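Local coordinates for glycosylation Associate Protein 2 (Streptococcus agalactiae serotype V, PDB 6OYC) that probably acts in the accessory Sec system, as a member of the Gap123 complex concerned with glycosylation and secretion of surface proteins, at residues D38-E43 with S78-V83; F101-M106 with L355-F360; I178-S181 with Y185-L188; D418-N423 with E433-Y438. All blocks are in the same frame, centred on the assembly; numbering follows the deposited sequence.

Contact 1. Residues D38-E43 with S78-V83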
loop_
_atom_site.group_PDB
_atom_site.type_symbol
_atom_site.label_atom_id
_atom_site.label_comp_id
_atom_site.label_asym_id
_atom_site.label_seq_id
_atom_site.Cartn_x
_atom_site.Cartn_y
_atom_site.Cartn_z
ATOM N N ASP B 38 3.583 11.918 36.124
ATOM C CA ASP B 38 2.429 11.228 36.698
ATOM C C ASP B 38 1.822 10.247 35.704
ATOM O O ASP B 38 1.508 9.104 36.063
ATOM C CB ASP B 38 1.374 12.231 37.159
ATOM C CG ASP B 38 1.847 13.064 38.328
ATOM O OD1 ASP B 38 2.758 12.594 39.041
ATOM O OD2 ASP B 38 1.322 14.185 38.534
ATOM N N PHE B 39 1.691 10.653 34.438
ATOM C CA PHE B 39 1.123 9.739 33.453
ATOM C C PHE B 39 1.969 8.474 33.323
ATOM O O PHE B 39 1.432 7.361 33.287
ATOM C CB PHE B 39 0.964 10.428 32.094
ATOM C CG PHE B 39 0.498 9.494 31.017
ATOM C CD1 PHE B 39 -0.853 9.206 30.867
ATOM C CD2 PHE B 39 1.413 8.848 30.205
ATOM C CE1 PHE B 39 -1.286 8.324 29.891
ATOM C CE2 PHE B 39 0.982 7.951 29.221
ATOM C CZ PHE B 39 -0.362 7.687 29.069
ATOM N N VAL B 40 3.297 8.619 33.235
ATOM C CA VAL B 40 4.163 7.437 33.102
ATOM C C VAL B 40 3.900 6.430 34.225
ATOM O O VAL B 40 3.781 5.218 33.985
ATOM C CB VAL B 40 5.644 7.854 33.080
ATOM C CG1 VAL B 40 6.522 6.621 32.992
ATOM C CG2 VAL B 40 5.920 8.809 31.926
ATOM N N THR B 41 3.797 6.917 35.465
ATOM C CA THR B 41 3.508 6.037 36.593
ATOM C C THR B 41 2.121 5.414 36.468
ATOM O O THR B 41 1.976 4.187 36.530
ATOM C CB THR B 41 3.632 6.827 37.901
ATOM O OG1 THR B 41 4.999 7.219 38.096
ATOM C CG2 THR B 41 3.123 6.006 39.098
ATOM N N THR B 42 1.087 6.242 36.290
ATOM C CA THR B 42 -0.279 5.723 36.176
ATOM C C THR B 42 -0.424 4.739 35.022
ATOM O O THR B 42 -1.036 3.676 35.175
ATOM C CB THR B 42 -1.269 6.864 36.000
ATOM O OG1 THR B 42 -1.221 7.699 37.160
ATOM C CG2 THR B 42 -2.665 6.308 35.884
ATOM N N GLU B 43 0.132 5.065 33.862
ATOM C CA GLU B 43 -0.025 4.170 32.725
ATOM C C GLU B 43 0.725 2.864 32.945
ATOM O O GLU B 43 0.204 1.783 32.650
ATOM C CB GLU B 43 0.438 4.864 31.446
ATOM C CG GLU B 43 0.142 4.094 30.179
ATOM C CD GLU B 43 -1.364 3.891 29.900
ATOM O OE1 GLU B 43 -2.219 4.559 30.521
ATOM O OE2 GLU B 43 -1.683 3.061 29.028
ATOM N N SER B 78 7.777 7.874 24.832
ATOM C CA SER B 78 8.163 7.099 23.663
ATOM C C SER B 78 7.750 5.638 23.774
ATOM O O SER B 78 7.405 5.018 22.763
ATOM C CB SER B 78 9.674 7.214 23.472
ATOM O OG SER B 78 10.129 6.299 22.506
ATOM N N SER B 79 7.765 5.067 24.984
ATOM C CA SER B 79 7.419 3.657 25.123
ATOM C C SER B 79 5.950 3.385 24.814
ATOM O O SER B 79 5.592 2.238 24.527
ATOM C CB SER B 79 7.744 3.160 26.541
ATOM O OG SER B 79 6.798 3.655 27.491
ATOM N N PHE B 80 5.090 4.404 24.867
ATOM C CA PHE B 80 3.651 4.199 24.799
ATOM C C PHE B 80 3.048 4.400 23.408
ATOM O O PHE B 80 1.856 4.144 23.247
ATOM C CB PHE B 80 2.939 5.143 25.783
ATOM C CG PHE B 80 3.401 4.998 27.205
ATOM C CD1 PHE B 80 2.984 3.913 27.980
ATOM C CD2 PHE B 80 4.257 5.943 27.773
ATOM C CE1 PHE B 80 3.421 3.773 29.296
ATOM C CE2 PHE B 80 4.693 5.807 29.089
ATOM C CZ PHE B 80 4.274 4.719 29.854
ATOM N N PHE B 81 3.809 4.863 22.414
ATOM C CA PHE B 81 3.223 5.236 21.128
ATOM C C PHE B 81 4.101 4.773 19.975
ATOM O O PHE B 81 5.330 4.804 20.064
ATOM C CB PHE B 81 2.997 6.757 21.037
ATOM C CG PHE B 81 1.935 7.255 21.978
ATOM C CD1 PHE B 81 0.580 7.088 21.674
ATOM C CD2 PHE B 81 2.285 7.847 23.193
ATOM C CE1 PHE B 81 -0.406 7.513 22.558
ATOM C CE2 PHE B 81 1.318 8.284 24.074
ATOM C CZ PHE B 81 -0.043 8.112 23.760
ATOM N N GLU B 82 3.454 4.354 18.894
ATOM C CA GLU B 82 4.106 3.871 17.687
ATOM C C GLU B 82 4.309 5.021 16.712
ATOM O O GLU B 82 3.729 6.096 16.854
ATOM C CB GLU B 82 3.261 2.777 17.020
ATOM C CG GLU B 82 3.051 1.557 17.880
ATOM C CD GLU B 82 4.349 0.805 18.104
ATOM O OE1 GLU B 82 4.945 0.334 17.100
ATOM O OE2 GLU B 82 4.780 0.701 19.276
ATOM N N VAL B 83 5.110 4.765 15.679
ATOM C CA VAL B 83 5.256 5.752 14.621
ATOM C C VAL B 83 3.887 6.116 14.018
ATOM O O VAL B 83 2.933 5.321 14.032
ATOM C CB VAL B 83 6.225 5.229 13.547
ATOM C CG1 VAL B 83 7.664 5.214 14.106
ATOM C CG2 VAL B 83 5.793 3.836 13.064
#
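Phe80 meets Phe39 in a T-shaped (edge-to-face) pair, which ties the loop after strand 62-65 to helix 36-52, a helix connecting strands 26-31 and 62-65 of the five-stranded parallel sheet. The ring planes stand at 76° and the centroids lie 5.5 Å apart. Phe39 supplies the edge: its CE2 comes over the face of Phe80, offset toward the rim. Its CG lies anti to the backbone N (chi1 175°), which carries the ring off the helix flank to reach both the loop and Leu9 of strand 6-11. An aromatic side chain suits Phe39 here, because its slightly positive C-H edge meets the pi face of Phe80 while one of its own faces receives Glu43 CB, one helical turn on.

Phe80 buries more surface than any other residue in the contact. Besides Phe39 it touches Val40 lightly, where Val40 CG1 lies 4.3 Å from Phe80 CZ, and it reaches further along the helix to Leu47. Glu43 contributes its methylene groups here rather than its charge. Its chain bends at chi2 (63°), and the carboxylate goes on to a salt bridge with Arg58, so a long acid can line an aromatic ring and still keep a charged partner. The face of Phe80 away from Phe39 carries Ser79 OG over its centre, and at an oblique angle to the ring Glu43 CG sits 3.4 Å from Phe80 CE1.

Contact 2. Residues F101-M106 with L355-F360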
loop_
_atom_site.group_PDB
_atom_site.type_symbol
_atom_site.label_atom_id
_atom_site.label_comp_id
_atom_site.label_asym_id
_atom_site.label_seq_id
_atom_site.Cartn_x
_atom_site.Cartn_y
_atom_site.Cartn_z
ATOM N N PHE B 101 11.952 13.636 19.319
ATOM C CA PHE B 101 10.770 12.824 19.555
ATOM C C PHE B 101 9.906 12.736 18.299
ATOM O O PHE B 101 9.599 11.636 17.821
ATOM C CB PHE B 101 9.995 13.411 20.729
ATOM C CG PHE B 101 8.892 12.536 21.209
ATOM C CD1 PHE B 101 9.153 11.501 22.082
ATOM C CD2 PHE B 101 7.593 12.738 20.775
ATOM C CE1 PHE B 101 8.149 10.687 22.532
ATOM C CE2 PHE B 101 6.575 11.920 21.211
ATOM C CZ PHE B 101 6.853 10.893 22.092
ATOM N N LEU B 102 9.527 13.888 17.728
ATOM C CA LEU B 102 8.696 13.879 16.521
ATOM C C LEU B 102 9.322 13.022 15.428
ATOM O O LEU B 102 8.631 12.251 14.748
ATOM C CB LEU B 102 8.481 15.306 16.014
ATOM C CG LEU B 102 7.809 16.279 16.988
ATOM C CD1 LEU B 102 7.714 17.662 16.393
ATOM C CD2 LEU B 102 6.422 15.793 17.434
ATOM N N ARG B 103 10.638 13.127 15.266
ATOM C CA ARG B 103 11.294 12.411 14.186
ATOM C C ARG B 103 11.288 10.915 14.448
ATOM O O ARG B 103 11.005 10.118 13.544
ATOM C CB ARG B 103 12.715 12.940 14.016
ATOM C CG ARG B 103 13.500 12.277 12.936
ATOM C CD ARG B 103 14.877 12.928 12.824
ATOM N NE ARG B 103 15.770 12.101 12.025
ATOM C CZ ARG B 103 15.762 12.096 10.696
ATOM N NH1 ARG B 103 14.916 12.882 10.036
ATOM N NH2 ARG B 103 16.592 11.301 10.027
ATOM N N SER B 104 11.578 10.506 15.680
ATOM C CA SER B 104 11.592 9.078 15.949
ATOM C C SER B 104 10.202 8.473 15.818
ATOM O O SER B 104 10.083 7.264 15.589
ATOM C CB SER B 104 12.161 8.794 17.338
ATOM O OG SER B 104 11.202 9.070 18.334
ATOM N N LYS B 105 9.152 9.281 15.945
ATOM C CA LYS B 105 7.792 8.775 15.859
ATOM C C LYS B 105 7.115 9.138 14.544
ATOM O O LYS B 105 5.895 8.957 14.420
ATOM C CB LYS B 105 6.962 9.291 17.033
ATOM C CG LYS B 105 7.508 8.903 18.390
ATOM C CD LYS B 105 7.626 7.399 18.519
ATOM C CE LYS B 105 7.768 6.988 19.970
ATOM N NZ LYS B 105 7.947 5.524 20.086
ATOM N N MET B 106 7.879 9.629 13.566
ATOM C CA MET B 106 7.344 10.118 12.295
ATOM C C MET B 106 6.077 10.939 12.506
ATOM O O MET B 106 5.063 10.715 11.853
ATOM C CB MET B 106 7.064 8.967 11.322
ATOM C CG MET B 106 8.256 8.040 11.107
ATOM S SD MET B 106 9.666 8.892 10.348
ATOM C CE MET B 106 9.191 8.867 8.623
ATOM N N LEU B 355 16.136 5.930 2.043
ATOM C CA LEU B 355 17.565 5.848 2.325
ATOM C C LEU B 355 18.114 7.218 2.691
ATOM O O LEU B 355 18.790 7.377 3.717
ATOM C CB LEU B 355 18.314 5.279 1.121
ATOM C CG LEU B 355 18.344 3.755 1.035
ATOM C CD1 LEU B 355 18.681 3.321 -0.368
ATOM C CD2 LEU B 355 19.322 3.179 2.004
ATOM N N ALA B 356 17.810 8.227 1.865
ATOM C CA ALA B 356 18.234 9.595 2.151
ATOM C C ALA B 356 17.762 10.044 3.529
ATOM O O ALA B 356 18.556 10.526 4.344
ATOM C CB ALA B 356 17.718 10.540 1.063
ATOM N N PHE B 357 16.469 9.879 3.815
ATOM C CA PHE B 357 15.946 10.241 5.132
ATOM C C PHE B 357 16.761 9.612 6.255
ATOM O O PHE B 357 17.021 10.258 7.274
ATOM C CB PHE B 357 14.478 9.819 5.244
ATOM C CG PHE B 357 13.856 10.077 6.600
ATOM C CD1 PHE B 357 13.268 11.301 6.892
ATOM C CD2 PHE B 357 13.828 9.088 7.565
ATOM C CE1 PHE B 357 12.666 11.531 8.133
ATOM C CE2 PHE B 357 13.235 9.312 8.805
ATOM C CZ PHE B 357 12.651 10.531 9.088
ATOM N N LEU B 358 17.137 8.339 6.107
ATOM C CA LEU B 358 17.948 7.663 7.114
ATOM C C LEU B 358 19.432 8.020 7.018
ATOM O O LEU B 358 20.205 7.617 7.894
ATOM C CB LEU B 358 17.782 6.147 6.991
ATOM C CG LEU B 358 16.464 5.566 7.504
ATOM C CD1 LEU B 358 16.294 4.143 7.015
ATOM C CD2 LEU B 358 16.402 5.616 9.022
ATOM N N ASN B 359 19.826 8.777 5.992
ATOM C CA ASN B 359 21.226 8.975 5.615
ATOM C C ASN B 359 21.975 7.646 5.549
ATOM O O ASN B 359 23.098 7.508 6.034
ATOM C CB ASN B 359 21.932 9.961 6.545
ATOM C CG ASN B 359 22.937 10.828 5.799
ATOM O OD1 ASN B 359 23.906 10.327 5.213
ATOM N ND2 ASN B 359 22.692 12.138 5.791
ATOM N N PHE B 360 21.334 6.654 4.951
ATOM C CA PHE B 360 21.992 5.407 4.619
ATOM C C PHE B 360 22.447 5.455 3.169
ATOM O O PHE B 360 21.927 6.225 2.357
ATOM C CB PHE B 360 21.061 4.211 4.833
ATOM C CG PHE B 360 20.703 3.958 6.264
ATOM C CD1 PHE B 360 21.215 4.749 7.277
ATOM C CD2 PHE B 360 19.833 2.922 6.597
ATOM C CE1 PHE B 360 20.879 4.514 8.594
ATOM C CE2 PHE B 360 19.492 2.681 7.907
ATOM C CZ PHE B 360 20.018 3.481 8.913
#
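Arg103 NH2 donates a 3.0 Å hydrogen bond to Phe357 O, an acceptor in the last turn of helix 341-358. The N-H...O angle is 147°, and the oxygen lies close to the guanidinium plane, at its edge. The same group spreads over one face of the Phe357 ring, with Arg103 CZ 4.2 Å from the centroid and the planes 33° apart: a cation-pi contact. Arginine suits the place because its flat cation can use its edge and its face at once, and a chain extended from CG to NE spans the gap between the helices.

Met106 reaches the same ring at an oblique angle, its SD 3.6 Å from Phe357 CZ, in a Met-aromatic contact. Bends at chi2 and chi3 curl its flexible chain toward the ring. Both helices end here in Schellman motifs: Met106, with positive phi, closes helix 96-104, and Asn359 closes helix 341-358. The parallel-sheet region thus meets the mixed-sheet region through two helix ends. Since a helix C-terminus carries a partial negative charge, the cation of Arg103 is probably favoured there by the carbonyl and the ring face together, a join that is partly electrostatic and partly packing of Met106 on the ring.

Contact 3. Residues I178-S181 with Y185-L188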
loop_
_atom_site.group_PDB
_atom_site.type_symbol
_atom_site.label_atom_id
_atom_site.label_comp_id
_atom_site.label_asym_id
_atom_site.label_seq_id
_atom_site.Cartn_x
_atom_site.Cartn_y
_atom_site.Cartn_z
ATOM N N ILE B 178 -21.287 -1.719 -2.815
ATOM C CA ILE B 178 -20.037 -1.568 -2.083
ATOM C C ILE B 178 -20.380 -1.324 -0.621
ATOM O O ILE B 178 -21.056 -0.332 -0.315
ATOM C CB ILE B 178 -19.207 -0.410 -2.640
ATOM C CG1 ILE B 178 -18.941 -0.621 -4.125
ATOM C CG2 ILE B 178 -17.906 -0.294 -1.887
ATOM C CD1 ILE B 178 -18.221 0.536 -4.769
ATOM N N PRO B 179 -19.940 -2.178 0.302
ATOM C CA PRO B 179 -20.183 -1.931 1.727
ATOM C C PRO B 179 -19.679 -0.555 2.137
ATOM O O PRO B 179 -18.561 -0.162 1.817
ATOM C CB PRO B 179 -19.384 -3.043 2.422
ATOM C CG PRO B 179 -19.184 -4.102 1.358
ATOM C CD PRO B 179 -19.063 -3.340 0.073
ATOM N N PHE B 180 -20.523 0.182 2.834
ATOM C CA PHE B 180 -20.208 1.525 3.283
ATOM C C PHE B 180 -20.261 1.537 4.800
ATOM O O PHE B 180 -21.302 1.242 5.390
ATOM C CB PHE B 180 -21.198 2.533 2.695
ATOM C CG PHE B 180 -20.898 3.959 3.042
ATOM C CD1 PHE B 180 -21.294 4.488 4.262
ATOM C CD2 PHE B 180 -20.228 4.772 2.139
ATOM C CE1 PHE B 180 -21.024 5.798 4.581
ATOM C CE2 PHE B 180 -19.963 6.088 2.445
ATOM C CZ PHE B 180 -20.363 6.605 3.667
ATOM N N SER B 181 -19.149 1.886 5.425
ATOM C CA SER B 181 -19.054 1.872 6.870
ATOM C C SER B 181 -19.344 3.252 7.442
ATOM O O SER B 181 -19.027 4.285 6.843
ATOM C CB SER B 181 -17.659 1.413 7.301
ATOM O OG SER B 181 -17.456 1.593 8.698
ATOM N N TYR B 185 -13.502 6.256 6.945
ATOM C CA TYR B 185 -13.694 6.819 5.619
ATOM C C TYR B 185 -13.832 5.697 4.604
ATOM O O TYR B 185 -13.222 4.629 4.737
ATOM C CB TYR B 185 -12.527 7.723 5.238
ATOM C CG TYR B 185 -12.405 8.924 6.121
ATOM C CD1 TYR B 185 -11.689 8.865 7.320
ATOM C CD2 TYR B 185 -13.037 10.111 5.784
ATOM C CE1 TYR B 185 -11.594 9.977 8.151
ATOM C CE2 TYR B 185 -12.960 11.221 6.603
ATOM C CZ TYR B 185 -12.232 11.149 7.784
ATOM O OH TYR B 185 -12.139 12.264 8.581
ATOM N N ASN B 186 -14.659 5.939 3.592
ATOM C CA ASN B 186 -14.864 4.990 2.506
ATOM C C ASN B 186 -14.206 5.575 1.274
ATOM O O ASN B 186 -14.677 6.578 0.728
ATOM C CB ASN B 186 -16.345 4.718 2.278
ATOM C CG ASN B 186 -17.006 4.132 3.503
ATOM O OD1 ASN B 186 -17.018 2.918 3.688
ATOM N ND2 ASN B 186 -17.526 5.001 4.372
ATOM N N GLU B 187 -13.104 4.959 0.859
ATOM C CA GLU B 187 -12.327 5.438 -0.257
ATOM C C GLU B 187 -12.789 4.773 -1.538
ATOM O O GLU B 187 -13.037 3.569 -1.574
ATOM C CB GLU B 187 -10.837 5.161 -0.031
ATOM C CG GLU B 187 -10.173 6.158 0.875
ATOM C CD GLU B 187 -8.656 5.951 1.016
ATOM O OE1 GLU B 187 -8.123 4.900 0.588
ATOM O OE2 GLU B 187 -7.996 6.858 1.567
ATOM N N LEU B 188 -12.875 5.560 -2.593
ATOM C CA LEU B 188 -13.105 5.067 -3.936
ATOM C C LEU B 188 -12.035 5.658 -4.840
ATOM O O LEU B 188 -11.662 6.821 -4.670
ATOM C CB LEU B 188 -14.505 5.476 -4.437
ATOM C CG LEU B 188 -15.659 5.024 -3.540
ATOM C CD1 LEU B 188 -16.962 5.718 -3.913
ATOM C CD2 LEU B 188 -15.819 3.519 -3.626
HETATM O O HOH W 1 -16.325 0.525 2.942
#
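Strands 178-180 and 185-188 run roughly antiparallel, at 153°, but their axes are 8.5 Å apart, too far for direct strand pairing, so side chains bridge the gap between two sheets of a beta sandwich. Asn186 does most of this work. Its OD1 accepts a nearly straight 2.9 Å bond from Ser181 N, while its ND2 gives a 3.0 Å bond to Ser181 O, arriving in the carbonyl plane on a lone pair. The amide therefore grips both backbone groups of one residue, as a neighbouring strand would, and asparagine fits because it carries donor and acceptor side by side. A water completes the link, donating to Asn186 OD1 and to Pro179 O, each at 2.6 Å.

Held by these bonds, the amide lies stacked on the Phe180 ring, the planes 19° apart and ND2 3.2 Å above the plane over its centre. With chi1 at -177°, the Phe180 ring trails beside its own carbonyl carbon, which brings it under the amide. Deeper in, Ile178 CD1 meets Leu188 CD2 at 4.0 Å, branched apolar groups filling the interior of the sandwich. Strand 168-180 pairs with strand 238-247 through Ile178 with Leu240 and Phe180 with Gly238, while strand 185-195 pairs with strand 230-232 through Asn186 with Leu232, and with strand 251-262 through Glu187 with Arg260.

Contact 4. Residues D418-N423 with E433-Y438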
loop_
_atom_site.group_PDB
_atom_site.type_symbol
_atom_site.label_atom_id
_atom_site.label_comp_id
_atom_site.label_asym_id
_atom_site.label_seq_id
_atom_site.Cartn_x
_atom_site.Cartn_y
_atom_site.Cartn_z
ATOM N N ASP B 418 -3.078 -10.481 -18.846
ATOM C CA ASP B 418 -3.366 -9.062 -18.661
ATOM C C ASP B 418 -2.105 -8.276 -18.346
ATOM O O ASP B 418 -1.962 -7.129 -18.786
ATOM C CB ASP B 418 -4.402 -8.891 -17.560
ATOM C CG ASP B 418 -5.739 -9.502 -17.937
ATOM O OD1 ASP B 418 -6.229 -9.236 -19.071
ATOM O OD2 ASP B 418 -6.290 -10.262 -17.108
ATOM N N ILE B 419 -1.168 -8.883 -17.623
ATOM C CA ILE B 419 0.094 -8.209 -17.347
ATOM C C ILE B 419 0.886 -7.991 -18.634
ATOM O O ILE B 419 1.495 -6.933 -18.825
ATOM C CB ILE B 419 0.888 -8.999 -16.299
ATOM C CG1 ILE B 419 0.049 -9.116 -15.020
ATOM C CG2 ILE B 419 2.214 -8.318 -16.014
ATOM C CD1 ILE B 419 0.686 -9.960 -13.917
ATOM N N GLN B 420 0.879 -8.974 -19.548
ATOM C CA GLN B 420 1.536 -8.754 -20.835
ATOM C C GLN B 420 0.808 -7.696 -21.652
ATOM O O GLN B 420 1.448 -6.866 -22.316
ATOM C CB GLN B 420 1.637 -10.050 -21.647
ATOM C CG GLN B 420 2.384 -9.819 -22.975
ATOM C CD GLN B 420 2.847 -11.094 -23.658
ATOM O OE1 GLN B 420 3.322 -12.033 -23.010
ATOM N NE2 GLN B 420 2.702 -11.134 -24.984
ATOM N N LEU B 421 -0.529 -7.724 -21.641
ATOM C CA LEU B 421 -1.286 -6.646 -22.268
ATOM C C LEU B 421 -0.891 -5.295 -21.695
ATOM O O LEU B 421 -0.615 -4.348 -22.441
ATOM C CB LEU B 421 -2.783 -6.865 -22.088
ATOM C CG LEU B 421 -3.433 -7.729 -23.161
ATOM C CD1 LEU B 421 -4.931 -7.829 -22.899
ATOM C CD2 LEU B 421 -3.127 -7.168 -24.553
ATOM N N LEU B 422 -0.859 -5.185 -20.366
ATOM C CA LEU B 422 -0.478 -3.913 -19.767
ATOM C C LEU B 422 0.833 -3.408 -20.361
ATOM O O LEU B 422 0.960 -2.219 -20.670
ATOM C CB LEU B 422 -0.379 -4.053 -18.244
ATOM C CG LEU B 422 -0.243 -2.809 -17.352
ATOM C CD1 LEU B 422 -0.657 -3.107 -15.903
ATOM C CD2 LEU B 422 1.165 -2.251 -17.358
ATOM N N ASN B 423 1.808 -4.299 -20.562
ATOM C CA ASN B 423 3.167 -3.874 -20.889
ATOM C C ASN B 423 3.497 -3.946 -22.369
ATOM O O ASN B 423 4.312 -3.147 -22.845
ATOM C CB ASN B 423 4.191 -4.706 -20.115
ATOM C CG ASN B 423 4.344 -4.245 -18.668
ATOM O OD1 ASN B 423 3.756 -4.842 -17.757
ATOM N ND2 ASN B 423 5.138 -3.178 -18.445
ATOM N N GLU B 433 8.441 -12.582 -25.776
ATOM C CA GLU B 433 9.886 -12.502 -25.610
ATOM C C GLU B 433 10.316 -11.073 -25.294
ATOM O O GLU B 433 11.272 -10.853 -24.539
ATOM C CB GLU B 433 10.594 -13.048 -26.861
ATOM C CG GLU B 433 10.955 -12.008 -27.938
ATOM C CD GLU B 433 11.568 -12.649 -29.183
ATOM O OE1 GLU B 433 11.733 -13.888 -29.170
ATOM O OE2 GLU B 433 11.878 -11.924 -30.166
ATOM N N LYS B 434 9.606 -10.093 -25.855
ATOM C CA LYS B 434 9.876 -8.694 -25.537
ATOM C C LYS B 434 9.672 -8.415 -24.052
ATOM O O LYS B 434 10.447 -7.670 -23.434
ATOM C CB LYS B 434 8.971 -7.784 -26.372
ATOM C CG LYS B 434 9.418 -7.525 -27.803
ATOM C CD LYS B 434 8.798 -6.224 -28.324
ATOM C CE LYS B 434 9.071 -6.036 -29.810
ATOM N NZ LYS B 434 8.697 -7.257 -30.585
ATOM N N LEU B 435 8.616 -8.988 -23.471
ATOM C CA LEU B 435 8.373 -8.823 -22.045
ATOM C C LEU B 435 9.450 -9.525 -21.224
ATOM O O LEU B 435 9.888 -9.001 -20.194
ATOM C CB LEU B 435 6.979 -9.343 -21.692
ATOM C CG LEU B 435 6.581 -9.456 -20.221
ATOM C CD1 LEU B 435 6.846 -8.144 -19.515
ATOM C CD2 LEU B 435 5.103 -9.861 -20.080
ATOM N N ASN B 436 9.881 -10.713 -21.655
ATOM C CA ASN B 436 11.032 -11.340 -21.014
ATOM C C ASN B 436 12.238 -10.412 -21.071
ATOM O O ASN B 436 12.909 -10.173 -20.060
ATOM C CB ASN B 436 11.351 -12.677 -21.679
ATOM C CG ASN B 436 10.430 -13.790 -21.226
ATOM O OD1 ASN B 436 9.660 -13.629 -20.289
ATOM N ND2 ASN B 436 10.502 -14.929 -21.900
ATOM N N ASN B 437 12.497 -9.835 -22.241
ATOM C CA ASN B 437 13.691 -9.020 -22.397
ATOM C C ASN B 437 13.588 -7.719 -21.617
ATOM O O ASN B 437 14.612 -7.169 -21.189
ATOM C CB ASN B 437 13.945 -8.776 -23.883
ATOM C CG ASN B 437 14.394 -10.048 -24.600
ATOM O OD1 ASN B 437 15.038 -10.912 -23.998
ATOM N ND2 ASN B 437 14.042 -10.177 -25.871
ATOM N N TYR B 438 12.362 -7.230 -21.412
ATOM C CA TYR B 438 12.135 -6.047 -20.587
ATOM C C TYR B 438 12.793 -6.181 -19.222
ATOM O O TYR B 438 13.402 -5.230 -18.715
ATOM C CB TYR B 438 10.632 -5.837 -20.432
ATOM C CG TYR B 438 10.232 -4.524 -19.821
ATOM C CD1 TYR B 438 10.225 -3.360 -20.577
ATOM C CD2 TYR B 438 9.827 -4.452 -18.500
ATOM C CE1 TYR B 438 9.830 -2.155 -20.028
ATOM C CE2 TYR B 438 9.435 -3.248 -17.940
ATOM C CZ TYR B 438 9.436 -2.107 -18.713
ATOM O OH TYR B 438 9.051 -0.912 -18.169
#
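Leu435 meets Gln420 and Asn423 where helix 429-444 crosses helix 416-424; its isobutyl group points to the facing helix and buries more surface than any other residue of the contact. CD2 rests against the first part of the Gln420 side chain, 3.8 Å from CB and equally far from CA. With CG anti to the backbone N (chi1 171°), the leucine reaches across, and its other methyl, CD1, comes 4.4 Å from Asn423 CB. A compact, branched apolar residue suits the site, since Leu398 of helix 398-403 closes on it too.

Gln420 shows its aliphatic part to the leucine and sends its amide past it: OE1 is hydrogen-bonded by Ser432 OG, and NE2 bonds to Asp426 O, which secures the short turn joining the two helices. These two consecutive helices belong to the helical connection between strands 388-392 and 452-458 of the mixed sheet, in keeping with the alpha/beta-hydrolase clan. The short axes cross at 77°, 10.5 Å apart, so the helices touch over a small patch.

One turn beyond Leu435, the Tyr438 ring lies loosely beside the side chain of Asn423, three residues on from Gln420. Tyrosine suits the place because its ring can pack there while its OH goes on to hydrogen-bond Glu344 OE2 of helix 341-358.

In the fold
Contacts 1 and 2 adjoin, their centres 21 Å apart: Lys105 NZ of contact 2 probably bonds to Phe81 O (2.7 Å) and Ser78 O (2.8 Å) of contact 1, so the loop 78-83 is held by Lys105 as well as through Phe80. Contact 3 lies within the chain loop closed by contact 2, their centres 33 Å apart; a glycerol, probably from the crystallisation liquor, lies about 4 Å from its Pro179 side chain. The centres of contacts 1 and 4 are 51 Å apart, on opposite sides of the chain's centre. Helix 341-358 runs between contacts 2 and 4. A possible Ser371-His491-Asp461 triad, unconfirmed, lies in the alpha/beta-hydrolase-like part that also holds contact 4.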